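Local atomic coordinates of regulatory protein SdiA (Escherichia coli, PDB entry 4LFU), a protein that acts as a LuxR-type quorum-sensing receptor and transcription factor, binding acyl-homoserine lactone autoinducers of other bacteria and activating transcription of the ftsQAZ cell-division genes. Residues 24-29 / 163-168; 44-49 / 170-175; 8-13 / 154-159; 83-88 / 130-135. One frame throughout, in Å; residues are numbered along the deposited sequence.

Contact 1. Residues 24-29 / 163-168; sequences EEVYHE and MALMRL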
loop_
_atom_site.group_PDB
_atom_site.type_symbol
_atom_site.label_atom_id
_atom_site.label_comp_id
_atom_site.label_asym_id
_atom_site.label_seq_id
_atom_site.Cartn_x
_atom_site.Cartn_y
_atom_site.Cartn_z
ATOM N N GLU A 24 22.133 -9.885 -4.871
ATOM C CA GLU A 24 23.321 -9.733 -3.998
ATOM C C GLU A 24 23.839 -8.296 -3.905
ATOM O O GLU A 24 24.318 -7.889 -2.848
ATOM C CB GLU A 24 24.444 -10.735 -4.357
ATOM C CG GLU A 24 25.928 -10.312 -4.001
ATOM C CD GLU A 24 26.285 -10.247 -2.487
ATOM O OE1 GLU A 24 25.431 -10.548 -1.606
ATOM O OE2 GLU A 24 27.449 -9.879 -2.176
ATOM N N GLU A 25 23.719 -7.527 -4.986
ATOM C CA GLU A 25 24.106 -6.110 -4.978
ATOM C C GLU A 25 23.198 -5.302 -4.069
ATOM O O GLU A 25 23.642 -4.340 -3.436
ATOM C CB GLU A 25 24.022 -5.499 -6.379
ATOM C CG GLU A 25 25.128 -5.848 -7.371
ATOM C CD GLU A 25 24.846 -5.207 -8.743
ATOM O OE1 GLU A 25 25.015 -3.970 -8.887
ATOM O OE2 GLU A 25 24.420 -5.927 -9.664
ATOM N N VAL A 26 21.916 -5.669 -4.045
ATOM C CA VAL A 26 20.926 -5.044 -3.153
ATOM C C VAL A 26 21.258 -5.381 -1.689
ATOM O O VAL A 26 21.363 -4.478 -0.844
ATOM C CB VAL A 26 19.456 -5.494 -3.505
ATOM C CG1 VAL A 26 18.478 -4.905 -2.553
ATOM C CG2 VAL A 26 19.077 -5.119 -4.936
ATOM N N TYR A 27 21.449 -6.675 -1.407
ATOM C CA TYR A 27 21.772 -7.133 -0.050
ATOM C C TYR A 27 23.096 -6.593 0.461
ATOM O O TYR A 27 23.185 -6.152 1.602
ATOM C CB TYR A 27 21.720 -8.649 0.064
ATOM C CG TYR A 27 20.366 -9.210 -0.256
ATOM C CD1 TYR A 27 19.215 -8.693 0.334
ATOM C CD2 TYR A 27 20.232 -10.265 -1.132
ATOM C CE1 TYR A 27 17.951 -9.221 0.035
ATOM C CE2 TYR A 27 18.990 -10.793 -1.438
ATOM C CZ TYR A 27 17.854 -10.267 -0.853
ATOM O OH TYR A 27 16.615 -10.808 -1.161
ATOM N N HIS A 28 24.100 -6.574 -0.404
ATOM C CA HIS A 28 25.407 -6.044 -0.031
ATOM C C HIS A 28 25.351 -4.562 0.341
ATOM O O HIS A 28 25.997 -4.138 1.303
ATOM C CB HIS A 28 26.446 -6.299 -1.137
ATOM C CG HIS A 28 27.806 -5.778 -0.796
ATOM N ND1 HIS A 28 28.303 -4.598 -1.316
ATOM C CD2 HIS A 28 28.756 -6.250 0.050
ATOM C CE1 HIS A 28 29.508 -4.376 -0.814
ATOM N NE2 HIS A 28 29.804 -5.362 0.017
ATOM N N GLU A 29 24.578 -3.781 -0.417
ATOM C CA GLU A 29 24.386 -2.356 -0.144
ATOM C C GLU A 29 23.650 -2.107 1.169
ATOM O O GLU A 29 23.983 -1.166 1.886
ATOM C CB GLU A 29 23.666 -1.668 -1.314
ATOM C CG GLU A 29 23.579 -0.123 -1.235
ATOM C CD GLU A 29 24.945 0.558 -1.086
ATOM O OE1 GLU A 29 25.906 0.144 -1.779
ATOM O OE2 GLU A 29 25.064 1.510 -0.274
ATOM N N MET A 163 11.929 -2.221 -3.990
ATOM C CA MET A 163 11.600 -1.842 -5.390
ATOM C C MET A 163 12.599 -2.415 -6.398
ATOM O O MET A 163 12.188 -2.975 -7.429
ATOM C CB MET A 163 11.435 -0.328 -5.564
ATOM C CG MET A 163 10.187 0.268 -4.850
ATOM S SD MET A 163 8.592 -0.569 -5.116
ATOM C CE MET A 163 8.416 -0.416 -6.900
ATOM N N ALA A 164 13.903 -2.323 -6.088
ATOM C CA ALA A 164 14.922 -3.017 -6.879
ATOM C C ALA A 164 14.635 -4.508 -6.975
ATOM O O ALA A 164 14.619 -5.073 -8.065
ATOM C CB ALA A 164 16.315 -2.780 -6.309
ATOM N N LEU A 165 14.398 -5.161 -5.844
ATOM C CA LEU A 165 14.114 -6.605 -5.865
ATOM C C LEU A 165 12.829 -6.978 -6.613
ATOM O O LEU A 165 12.726 -8.072 -7.141
ATOM C CB LEU A 165 14.109 -7.193 -4.438
ATOM C CG LEU A 165 15.455 -7.190 -3.692
ATOM C CD1 LEU A 165 15.243 -7.204 -2.184
ATOM C CD2 LEU A 165 16.322 -8.352 -4.122
ATOM N N MET A 166 11.846 -6.078 -6.624
ATOM C CA MET A 166 10.636 -6.265 -7.426
ATOM C C MET A 166 10.951 -6.173 -8.914
ATOM O O MET A 166 10.503 -7.018 -9.685
ATOM C CB MET A 166 9.539 -5.266 -7.045
ATOM C CG MET A 166 8.614 -5.780 -5.935
ATOM S SD MET A 166 7.227 -4.681 -5.595
ATOM C CE MET A 166 5.973 -5.331 -6.695
ATOM N N ARG A 167 11.734 -5.158 -9.294
ATOM C CA ARG A 167 12.233 -4.990 -10.665
ATOM C C ARG A 167 13.022 -6.206 -11.152
ATOM O O ARG A 167 12.875 -6.607 -12.292
ATOM C CB ARG A 167 13.098 -3.722 -10.774
ATOM C CG ARG A 167 13.976 -3.674 -12.024
ATOM C CD ARG A 167 14.600 -2.288 -12.237
ATOM N NE ARG A 167 15.567 -1.926 -11.197
ATOM C CZ ARG A 167 16.788 -2.448 -11.085
ATOM N NH1 ARG A 167 17.202 -3.370 -11.943
ATOM N NH2 ARG A 167 17.593 -2.053 -10.106
ATOM N N LEU A 168 13.827 -6.790 -10.261
ATOM C CA LEU A 168 14.648 -7.971 -10.539
ATOM C C LEU A 168 13.868 -9.265 -10.378
ATOM O O LEU A 168 14.457 -10.346 -10.326
ATOM C CB LEU A 168 15.889 -7.991 -9.633
ATOM C CG LEU A 168 16.845 -6.788 -9.734
ATOM C CD1 LEU A 168 17.928 -6.790 -8.668
ATOM C CD2 LEU A 168 17.493 -6.740 -11.100
#
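The helical layer on one side of the central antiparallel sheet in the autoinducer-binding domain contains an antiparallel helix pair, in which V26 and Y27 of helix 23-36 meet A164, L165 and L168 at the end of helix 147-167. The short axes run at 170° to each other and approach to 10.2 Å; at this spacing the contact is made by side chains, without any polar link between the two segments. V26 sits at the middle, and its two methyls divide the work. With chi1 at 177°, CG1 lies opposite the backbone N and leans on the branch point of L165, whereas CG2, next to the backbone N, meets CB of A164 at 3.9 Å. The same CG2 also lies 4.2 Å from CD1 of L168, the residue at which the second helix gives way to loop. The first bond of the Y27 side chain runs past the other helix rather than at it, but its end comes nearer, crossing L165 at about a right angle. Elsewhere this tyrosine ring stacks on Y60, and V26 also touches F17 of helix 6-19, so the pair is packed against both the sheet and a third helix. L165 receives Y27 with both of its methyls: CD1 lies 4.0 Å from CE1 of the ring, and CD2 comes within 3.9 Å of OH.

Contact 2. Residues 44-49 / 170-175; sequences LCVRHP and DEIVMT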
loop_
_atom_site.group_PDB
_atom_site.type_symbol
_atom_site.label_atom_id
_atom_site.label_comp_id
_atom_site.label_asym_id
_atom_site.label_seq_id
_atom_site.Cartn_x
_atom_site.Cartn_y
_atom_site.Cartn_z
ATOM N N LEU A 44 15.874 -8.530 6.066
ATOM C CA LEU A 44 14.830 -8.019 5.203
ATOM C C LEU A 44 13.792 -9.136 5.120
ATOM O O LEU A 44 14.109 -10.214 4.615
ATOM C CB LEU A 44 15.425 -7.681 3.828
ATOM C CG LEU A 44 15.028 -6.412 3.049
ATOM C CD1 LEU A 44 14.915 -6.733 1.506
ATOM C CD2 LEU A 44 13.753 -5.699 3.546
ATOM N N CYS A 45 12.601 -8.893 5.691
ATOM C CA CYS A 45 11.468 -9.855 5.744
ATOM C C CYS A 45 10.246 -9.309 5.035
ATOM O O CYS A 45 9.892 -8.149 5.201
ATOM C CB CYS A 45 11.019 -10.154 7.177
ATOM S SG CYS A 45 12.300 -10.782 8.251
ATOM N N VAL A 46 9.579 -10.184 4.290
ATOM C CA VAL A 46 8.436 -9.806 3.474
ATOM C C VAL A 46 7.302 -10.753 3.798
ATOM O O VAL A 46 7.426 -11.952 3.534
ATOM C CB VAL A 46 8.809 -9.839 1.936
ATOM C CG1 VAL A 46 7.632 -9.450 1.073
ATOM C CG2 VAL A 46 10.003 -8.910 1.647
ATOM N N ARG A 47 6.236 -10.220 4.401
ATOM C CA ARG A 47 4.984 -10.946 4.614
ATOM C C ARG A 47 4.114 -10.765 3.365
ATOM O O ARG A 47 3.607 -9.677 3.093
ATOM C CB ARG A 47 4.187 -10.468 5.887
ATOM C CG ARG A 47 5.027 -9.966 7.104
ATOM C CD ARG A 47 4.222 -9.827 8.471
ATOM N NE ARG A 47 3.876 -11.166 8.956
ATOM C CZ ARG A 47 3.915 -11.592 10.219
ATOM N NH1 ARG A 47 4.279 -10.789 11.214
ATOM N NH2 ARG A 47 3.581 -12.853 10.482
ATOM N N HIS A 48 3.975 -11.845 2.606
ATOM C CA HIS A 48 3.169 -11.855 1.397
ATOM C C HIS A 48 1.670 -11.809 1.714
ATOM O O HIS A 48 1.238 -12.310 2.755
ATOM C CB HIS A 48 3.514 -13.077 0.554
ATOM C CG HIS A 48 4.857 -12.986 -0.101
ATOM N ND1 HIS A 48 6.032 -12.878 0.617
ATOM C CD2 HIS A 48 5.216 -12.997 -1.407
ATOM C CE1 HIS A 48 7.054 -12.821 -0.218
ATOM N NE2 HIS A 48 6.586 -12.895 -1.452
ATOM N N PRO A 49 0.872 -11.191 0.823
ATOM C CA PRO A 49 -0.562 -11.107 1.056
ATOM C C PRO A 49 -1.253 -12.478 0.955
ATOM O O PRO A 49 -2.334 -12.654 1.500
ATOM C CB PRO A 49 -1.033 -10.188 -0.064
ATOM C CG PRO A 49 -0.101 -10.470 -1.162
ATOM C CD PRO A 49 1.244 -10.569 -0.457
ATOM N N ASP A 170 12.581 -10.848 -7.984
ATOM C CA ASP A 170 13.028 -11.696 -6.872
ATOM C C ASP A 170 11.914 -12.381 -6.057
ATOM O O ASP A 170 10.850 -11.798 -5.811
ATOM C CB ASP A 170 13.964 -10.932 -5.950
ATOM C CG ASP A 170 14.912 -11.860 -5.216
ATOM O OD1 ASP A 170 14.529 -12.412 -4.164
ATOM O OD2 ASP A 170 16.037 -12.060 -5.714
ATOM N N GLU A 171 12.198 -13.623 -5.663
ATOM C CA GLU A 171 11.278 -14.531 -4.975
ATOM C C GLU A 171 10.864 -13.993 -3.595
ATOM O O GLU A 171 9.787 -14.324 -3.079
ATOM C CB GLU A 171 11.953 -15.906 -4.805
ATOM C CG GLU A 171 13.355 -15.759 -4.159
ATOM C CD GLU A 171 14.080 -17.064 -3.845
ATOM O OE1 GLU A 171 15.264 -16.968 -3.448
ATOM O OE2 GLU A 171 13.490 -18.168 -3.974
ATOM N N ILE A 172 11.738 -13.174 -3.010
ATOM C CA ILE A 172 11.510 -12.591 -1.702
ATOM C C ILE A 172 10.267 -11.693 -1.719
ATOM O O ILE A 172 9.506 -11.687 -0.746
ATOM C CB ILE A 172 12.772 -11.860 -1.142
ATOM C CG1 ILE A 172 12.697 -11.779 0.391
ATOM C CG2 ILE A 172 13.017 -10.495 -1.842
ATOM C CD1 ILE A 172 13.723 -10.869 1.067
ATOM N N VAL A 173 10.047 -10.986 -2.831
ATOM C CA VAL A 173 8.969 -10.002 -2.938
ATOM C C VAL A 173 7.811 -10.329 -3.900
ATOM O O VAL A 173 6.757 -9.696 -3.814
ATOM C CB VAL A 173 9.501 -8.593 -3.312
ATOM C CG1 VAL A 173 10.009 -7.882 -2.118
ATOM C CG2 VAL A 173 10.575 -8.670 -4.393
ATOM N N MET A 174 7.998 -11.275 -4.818
ATOM C CA MET A 174 6.976 -11.553 -5.847
ATOM C C MET A 174 5.821 -12.459 -5.395
ATOM O O MET A 174 6.032 -13.507 -4.773
ATOM C CB MET A 174 7.580 -12.111 -7.158
ATOM C CG MET A 174 8.593 -11.224 -7.883
ATOM S SD MET A 174 8.276 -9.450 -8.044
ATOM C CE MET A 174 6.933 -9.399 -9.247
ATOM N N THR A 175 4.605 -12.039 -5.756
ATOM C CA THR A 175 3.370 -12.783 -5.477
ATOM C C THR A 175 3.070 -13.674 -6.699
ATOM O O THR A 175 3.702 -13.487 -7.731
ATOM C CB THR A 175 2.198 -11.813 -5.127
ATOM O OG1 THR A 175 2.164 -10.714 -6.060
ATOM C CG2 THR A 175 2.391 -11.249 -3.741
#
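V46 and I172 bring the inner strand 41-47 of the antiparallel sheet against the linker that leaves the autoinducer-binding domain for the LuxR-type helix-turn-helix domain. The tight part surrounds V46, whose CB lies 3.3 Å from the carbonyl O of I172. Its CG2 reaches the linker's apolar groups, 3.9 Å from V173 CG1 and 4.1 Å from I172 CG1. I172 is stretched out, with chi1 -157° and chi2 -169°, which carries CD1 along the strand to 3.6 Å from the backbone O of L44. At the start of the linker D170 shapes the chain: its OD1 accepts from I172 N at 3.1 Å in an Asx turn. The buried H48 ring lies between V46 and T175, its edge in plane toward M174 O, and its ND1 makes a weak hydrogen bond to V46 O (3.4 Å). The looser, solvent side is at exposed E171; the CB atoms of E171 and M174 point away from the strand. A second close apolar touch, partly exposed outside, has the T175 methyl CG2 resting against the proline, 3.5 Å from P49 CD.

Contact 3. Residues 8-13 / 154-159; sequences SWRRTM and MQLLVR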
loop_
_atom_site.group_PDB
_atom_site.type_symbol
_atom_site.label_atom_id
_atom_site.label_comp_id
_atom_site.label_asym_id
_atom_site.label_seq_id
_atom_site.Cartn_x
_atom_site.Cartn_y
_atom_site.Cartn_z
ATOM N N SER A 8 21.827 15.095 -0.679
ATOM C CA SER A 8 22.853 14.447 -1.509
ATOM C C SER A 8 22.929 12.950 -1.243
ATOM O O SER A 8 23.014 12.151 -2.186
ATOM C CB SER A 8 24.231 15.112 -1.358
ATOM O OG SER A 8 24.750 14.981 -0.042
ATOM N N TRP A 9 22.887 12.573 0.035
ATOM C CA TRP A 9 22.785 11.166 0.418
ATOM C C TRP A 9 21.668 10.490 -0.368
ATOM O O TRP A 9 21.896 9.473 -1.031
ATOM C CB TRP A 9 22.561 11.008 1.938
ATOM C CG TRP A 9 22.552 9.541 2.363
ATOM C CD1 TRP A 9 23.639 8.774 2.685
ATOM C CD2 TRP A 9 21.407 8.680 2.471
ATOM N NE1 TRP A 9 23.242 7.499 2.995
ATOM C CE2 TRP A 9 21.879 7.411 2.875
ATOM C CE3 TRP A 9 20.033 8.862 2.281
ATOM C CZ2 TRP A 9 21.015 6.314 3.082
ATOM C CZ3 TRP A 9 19.170 7.768 2.490
ATOM C CH2 TRP A 9 19.670 6.511 2.877
ATOM N N ARG A 10 20.474 11.081 -0.318
ATOM C CA ARG A 10 19.292 10.543 -1.004
ATOM C C ARG A 10 19.492 10.410 -2.513
ATOM O O ARG A 10 19.082 9.416 -3.107
ATOM C CB ARG A 10 18.047 11.394 -0.687
ATOM C CG ARG A 10 16.730 10.871 -1.287
ATOM C CD ARG A 10 15.531 11.764 -0.947
ATOM N NE ARG A 10 15.056 12.498 -2.124
ATOM C CZ ARG A 10 14.069 12.090 -2.920
ATOM N NH1 ARG A 10 13.427 10.954 -2.678
ATOM N NH2 ARG A 10 13.721 12.822 -3.964
ATOM N N ARG A 11 20.118 11.422 -3.116
ATOM C CA ARG A 11 20.390 11.463 -4.557
ATOM C C ARG A 11 21.287 10.282 -4.998
ATOM O O ARG A 11 20.980 9.576 -5.969
ATOM C CB ARG A 11 21.009 12.831 -4.926
ATOM C CG ARG A 11 20.535 13.443 -6.241
ATOM C CD ARG A 11 20.535 15.015 -6.224
ATOM N NE ARG A 11 21.684 15.618 -5.531
ATOM C CZ ARG A 11 21.602 16.481 -4.514
ATOM N NH1 ARG A 11 20.416 16.890 -4.060
ATOM N NH2 ARG A 11 22.714 16.949 -3.946
ATOM N N THR A 12 22.371 10.060 -4.253
ATOM C CA THR A 12 23.273 8.917 -4.471
ATOM C C THR A 12 22.592 7.547 -4.312
ATOM O O THR A 12 22.834 6.627 -5.101
ATOM C CB THR A 12 24.472 8.964 -3.493
ATOM O OG1 THR A 12 24.944 10.311 -3.370
ATOM C CG2 THR A 12 25.598 8.046 -3.964
ATOM N N MET A 13 21.749 7.412 -3.290
ATOM C CA MET A 13 21.151 6.110 -2.978
ATOM C C MET A 13 20.130 5.664 -4.015
ATOM O O MET A 13 20.123 4.496 -4.409
ATOM C CB MET A 13 20.577 6.077 -1.550
ATOM C CG MET A 13 21.629 6.196 -0.452
ATOM S SD MET A 13 23.035 5.042 -0.606
ATOM C CE MET A 13 22.208 3.463 -0.392
ATOM N N MET A 154 16.200 5.177 6.591
ATOM C CA MET A 154 15.644 3.840 6.523
ATOM C C MET A 154 14.357 3.819 5.696
ATOM O O MET A 154 13.979 2.777 5.159
ATOM C CB MET A 154 15.408 3.281 7.920
ATOM C CG MET A 154 16.699 2.892 8.692
ATOM S SD MET A 154 16.153 2.135 10.234
ATOM C CE MET A 154 15.792 0.477 9.599
ATOM N N GLN A 155 13.686 4.968 5.604
ATOM C CA GLN A 155 12.517 5.090 4.746
ATOM C C GLN A 155 12.888 4.782 3.324
ATOM O O GLN A 155 12.204 4.000 2.686
ATOM C CB GLN A 155 11.895 6.478 4.804
ATOM C CG GLN A 155 10.722 6.599 5.704
ATOM C CD GLN A 155 10.163 8.003 5.700
ATOM O OE1 GLN A 155 9.790 8.524 4.647
ATOM N NE2 GLN A 155 10.111 8.633 6.878
ATOM N N LEU A 156 13.978 5.391 2.858
ATOM C CA LEU A 156 14.509 5.173 1.495
ATOM C C LEU A 156 15.064 3.768 1.276
ATOM O O LEU A 156 14.771 3.145 0.251
ATOM C CB LEU A 156 15.561 6.249 1.134
ATOM C CG LEU A 156 16.225 6.329 -0.253
ATOM C CD1 LEU A 156 16.911 7.691 -0.431
ATOM C CD2 LEU A 156 17.252 5.180 -0.522
ATOM N N LEU A 157 15.848 3.274 2.241
ATOM C CA LEU A 157 16.490 1.944 2.160
ATOM C C LEU A 157 15.522 0.804 2.036
ATOM O O LEU A 157 15.747 -0.096 1.250
ATOM C CB LEU A 157 17.401 1.681 3.369
ATOM C CG LEU A 157 18.659 2.554 3.421
ATOM C CD1 LEU A 157 19.370 2.389 4.773
ATOM C CD2 LEU A 157 19.584 2.209 2.288
ATOM N N VAL A 158 14.446 0.837 2.817
ATOM C CA VAL A 158 13.444 -0.224 2.732
ATOM C C VAL A 158 12.690 -0.155 1.403
ATOM O O VAL A 158 12.409 -1.199 0.814
ATOM C CB VAL A 158 12.484 -0.292 3.986
ATOM C CG1 VAL A 158 11.586 0.914 4.094
ATOM C CG2 VAL A 158 11.646 -1.583 3.982
ATOM N N ARG A 159 12.387 1.053 0.928
ATOM C CA ARG A 159 11.632 1.216 -0.309
ATOM C C ARG A 159 12.448 0.788 -1.504
ATOM O O ARG A 159 12.026 -0.057 -2.279
ATOM C CB ARG A 159 11.178 2.668 -0.496
ATOM C CG ARG A 159 10.163 2.842 -1.612
ATOM C CD ARG A 159 10.136 4.271 -2.109
ATOM N NE ARG A 159 9.031 4.498 -3.043
ATOM C CZ ARG A 159 9.076 4.267 -4.353
ATOM N NH1 ARG A 159 10.176 3.789 -4.924
ATOM N NH2 ARG A 159 8.007 4.511 -5.102
#
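Helices 6-19 and 147-167 run side by side in the helical layer of the autoinducer-binding domain, their short segments parallel to within 6° and their axes 11.0 Å apart. R10 and L156 have the closest CA atoms, 7.6 Å apart. L156 fills much of the gap: with its CG opposite the backbone N (chi1 -176°), it extends toward the other helix and spreads its methyls between three residues. CD1 takes W9 CZ3 at 3.7 Å and packs tightly on the aliphatic CG of R10, while CD2 faces M13 CB at 3.6 Å. The W9 indole approaches L156 from the opposite direction and turns its rim to L157, whose CG lies near the ring plane. One indole face is covered by M13 CG, 3.5 Å above the ring centre, and K153 makes a cation-pi contact with the same indole. R11 reaches the second subunit, where it forms a salt bridge with D148 of that chain. M13 is bent at chi2 (-51°) and chi3, which puts its CE 4.0 Å from L157 CD2.

Contact 4. Residues 83-88 / 130-135; sequences LNPENF and LGFLSF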
loop_
_atom_site.group_PDB
_atom_site.type_symbol
_atom_site.label_atom_id
_atom_site.label_comp_id
_atom_site.label_asym_id
_atom_site.label_seq_id
_atom_site.Cartn_x
_atom_site.Cartn_y
_atom_site.Cartn_z
ATOM N N LEU A 83 7.469 -7.412 13.530
ATOM C CA LEU A 83 6.847 -7.747 12.243
ATOM C C LEU A 83 5.333 -7.493 12.259
ATOM O O LEU A 83 4.573 -8.049 11.463
ATOM C CB LEU A 83 7.148 -9.215 11.902
ATOM C CG LEU A 83 8.356 -9.628 11.052
ATOM C CD1 LEU A 83 9.476 -8.580 10.871
ATOM C CD2 LEU A 83 8.929 -10.943 11.529
ATOM N N ASN A 84 4.919 -6.673 13.213
ATOM C CA ASN A 84 3.547 -6.318 13.391
ATOM C C ASN A 84 3.433 -4.817 13.130
ATOM O O ASN A 84 3.897 -4.007 13.933
ATOM C CB ASN A 84 3.081 -6.693 14.808
ATOM C CG ASN A 84 1.638 -6.292 15.088
ATOM O OD1 ASN A 84 0.898 -5.860 14.191
ATOM N ND2 ASN A 84 1.235 -6.409 16.348
ATOM N N PRO A 85 2.825 -4.448 11.989
ATOM C CA PRO A 85 2.632 -3.049 11.574
ATOM C C PRO A 85 1.843 -2.157 12.570
ATOM O O PRO A 85 2.067 -0.953 12.618
ATOM C CB PRO A 85 1.898 -3.186 10.233
ATOM C CG PRO A 85 1.301 -4.521 10.246
ATOM C CD PRO A 85 2.261 -5.384 10.996
ATOM N N GLU A 86 0.951 -2.753 13.363
ATOM C CA GLU A 86 0.217 -2.040 14.416
ATOM C C GLU A 86 1.116 -1.385 15.463
ATOM O O GLU A 86 0.692 -0.466 16.158
ATOM C CB GLU A 86 -0.798 -2.961 15.094
ATOM C CG GLU A 86 -2.082 -3.230 14.258
ATOM C CD GLU A 86 -2.386 -4.728 14.094
ATOM O OE1 GLU A 86 -3.250 -5.256 14.844
ATOM O OE2 GLU A 86 -1.746 -5.382 13.222
ATOM N N ASN A 87 2.364 -1.809 15.596
ATOM C CA ASN A 87 3.168 -1.111 16.596
ATOM C C ASN A 87 4.263 -0.161 16.055
ATOM O O ASN A 87 5.124 0.326 16.785
ATOM C CB ASN A 87 3.544 -2.029 17.791
ATOM C CG ASN A 87 4.385 -3.177 17.393
ATOM O OD1 ASN A 87 5.361 -2.982 16.680
ATOM N ND2 ASN A 87 4.034 -4.394 17.845
ATOM N N PHE A 88 4.148 0.155 14.770
ATOM C CA PHE A 88 5.006 1.127 14.104
ATOM C C PHE A 88 4.368 2.522 14.141
ATOM O O PHE A 88 3.153 2.669 14.147
ATOM C CB PHE A 88 5.213 0.709 12.641
ATOM C CG PHE A 88 6.207 -0.404 12.461
ATOM C CD1 PHE A 88 5.878 -1.721 12.768
ATOM C CD2 PHE A 88 7.473 -0.135 11.991
ATOM C CE1 PHE A 88 6.800 -2.738 12.598
ATOM C CE2 PHE A 88 8.376 -1.156 11.814
ATOM C CZ PHE A 88 8.036 -2.453 12.129
ATOM N N LEU A 130 4.152 -6.954 2.703
ATOM C CA LEU A 130 4.660 -6.030 3.710
ATOM C C LEU A 130 6.132 -6.311 3.893
ATOM O O LEU A 130 6.522 -7.438 4.243
ATOM C CB LEU A 130 3.903 -6.188 5.044
ATOM C CG LEU A 130 2.410 -5.841 5.143
ATOM C CD1 LEU A 130 1.954 -6.138 6.554
ATOM C CD2 LEU A 130 2.148 -4.366 4.839
ATOM N N GLY A 131 6.947 -5.294 3.637
ATOM C CA GLY A 131 8.381 -5.423 3.771
ATOM C C GLY A 131 8.840 -4.761 5.045
ATOM O O GLY A 131 8.371 -3.666 5.405
ATOM N N PHE A 132 9.737 -5.449 5.745
ATOM C CA PHE A 132 10.309 -4.972 7.010
ATOM C C PHE A 132 11.836 -4.978 6.915
ATOM O O PHE A 132 12.445 -6.008 6.637
ATOM C CB PHE A 132 9.881 -5.886 8.162
ATOM C CG PHE A 132 8.387 -5.916 8.404
ATOM C CD1 PHE A 132 7.814 -5.092 9.365
ATOM C CD2 PHE A 132 7.556 -6.780 7.675
ATOM C CE1 PHE A 132 6.449 -5.098 9.569
ATOM C CE2 PHE A 132 6.168 -6.823 7.905
ATOM C CZ PHE A 132 5.622 -5.982 8.837
ATOM N N LEU A 133 12.456 -3.833 7.160
ATOM C CA LEU A 133 13.911 -3.776 7.234
ATOM C C LEU A 133 14.348 -3.498 8.678
ATOM O O LEU A 133 14.019 -2.464 9.234
ATOM C CB LEU A 133 14.459 -2.698 6.290
ATOM C CG LEU A 133 15.984 -2.469 6.336
ATOM C CD1 LEU A 133 16.762 -3.682 5.839
ATOM C CD2 LEU A 133 16.314 -1.227 5.533
ATOM N N SER A 134 15.083 -4.430 9.269
ATOM C CA SER A 134 15.572 -4.304 10.644
ATOM C C SER A 134 17.065 -4.155 10.651
ATOM O O SER A 134 17.741 -4.812 9.885
ATOM C CB SER A 134 15.247 -5.550 11.427
ATOM O OG SER A 134 13.895 -5.564 11.796
ATOM N N PHE A 135 17.570 -3.265 11.495
ATOM C CA PHE A 135 19.000 -3.223 11.837
ATOM C C PHE A 135 19.153 -3.572 13.311
ATOM O O PHE A 135 18.328 -3.189 14.129
ATOM C CB PHE A 135 19.596 -1.829 11.615
ATOM C CG PHE A 135 19.672 -1.395 10.163
ATOM C CD1 PHE A 135 19.807 -2.324 9.133
ATOM C CD2 PHE A 135 19.644 -0.043 9.837
ATOM C CE1 PHE A 135 19.883 -1.919 7.808
ATOM C CE2 PHE A 135 19.747 0.368 8.507
ATOM C CZ PHE A 135 19.863 -0.579 7.498
#
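L83 and F132 form the centre of this contact, in which the loop 83-88 folds over strand 130-137. F132 sends its ring out from the strand with chi1 -63°, CG lying opposite its own carbonyl carbon, and chi2 near a right angle. One face of the ring is thereby presented to L83, whose CA makes a CH-pi contact 4.0 Å from the ring centroid, 21° off the normal. The L83 side chain departs from the usual staggered shapes (chi1 -93°), bringing CD1 back to 3.8 Å from CG of F132. Around the ring edge come two more groups: P85 CD, 4.0 Å from F132 CZ, and the tip of F88, whose CZ is 3.8 Å from F132 CD1. The two rings meet obliquely, with centroids 5.8 Å apart. P85 also touches L130: the two side chains cross at about a right angle, with P85 CG 4.1 Å from L130 CD1. The loop keeps its shape partly through N84, whose OD1 accepts from E86 N at 3.2 Å with the donor well above the carbonyl plane, an Asx turn. The L83 backbone O is bound by R47 of the neighbouring strand. A tetraethylene glycol molecule, probably from the crystallisation liquor, lies about 4 Å from the L83 side chain, consistent with the loop bordering the autoinducer pocket, which in LuxR-type domains lies between the sheet and the segments covering it.

In the fold
The four contacts illustrate how a sheet with layers on both sides is closed by pairings distant in sequence. Contacts 1 and 3 share helix 147-167, their centres 13 Å apart, and bind the two N-terminal helices to it; they touch where E29 meets M13. Contacts 2 and 4 reach neighbouring strands of one sheet, 41-47 and 130-137, with centres also 13 Å apart. Contacts 3 and 4, centres 18 Å apart, touch through L133 and F135. Along the chain, contacts 1, 2 and 3 interleave, and contact 4 is nested inside all three. Contact 2, its centre 12 Å from that of contact 1, touches it through L165 and D170 and joins the linker to the ligand-binding domain.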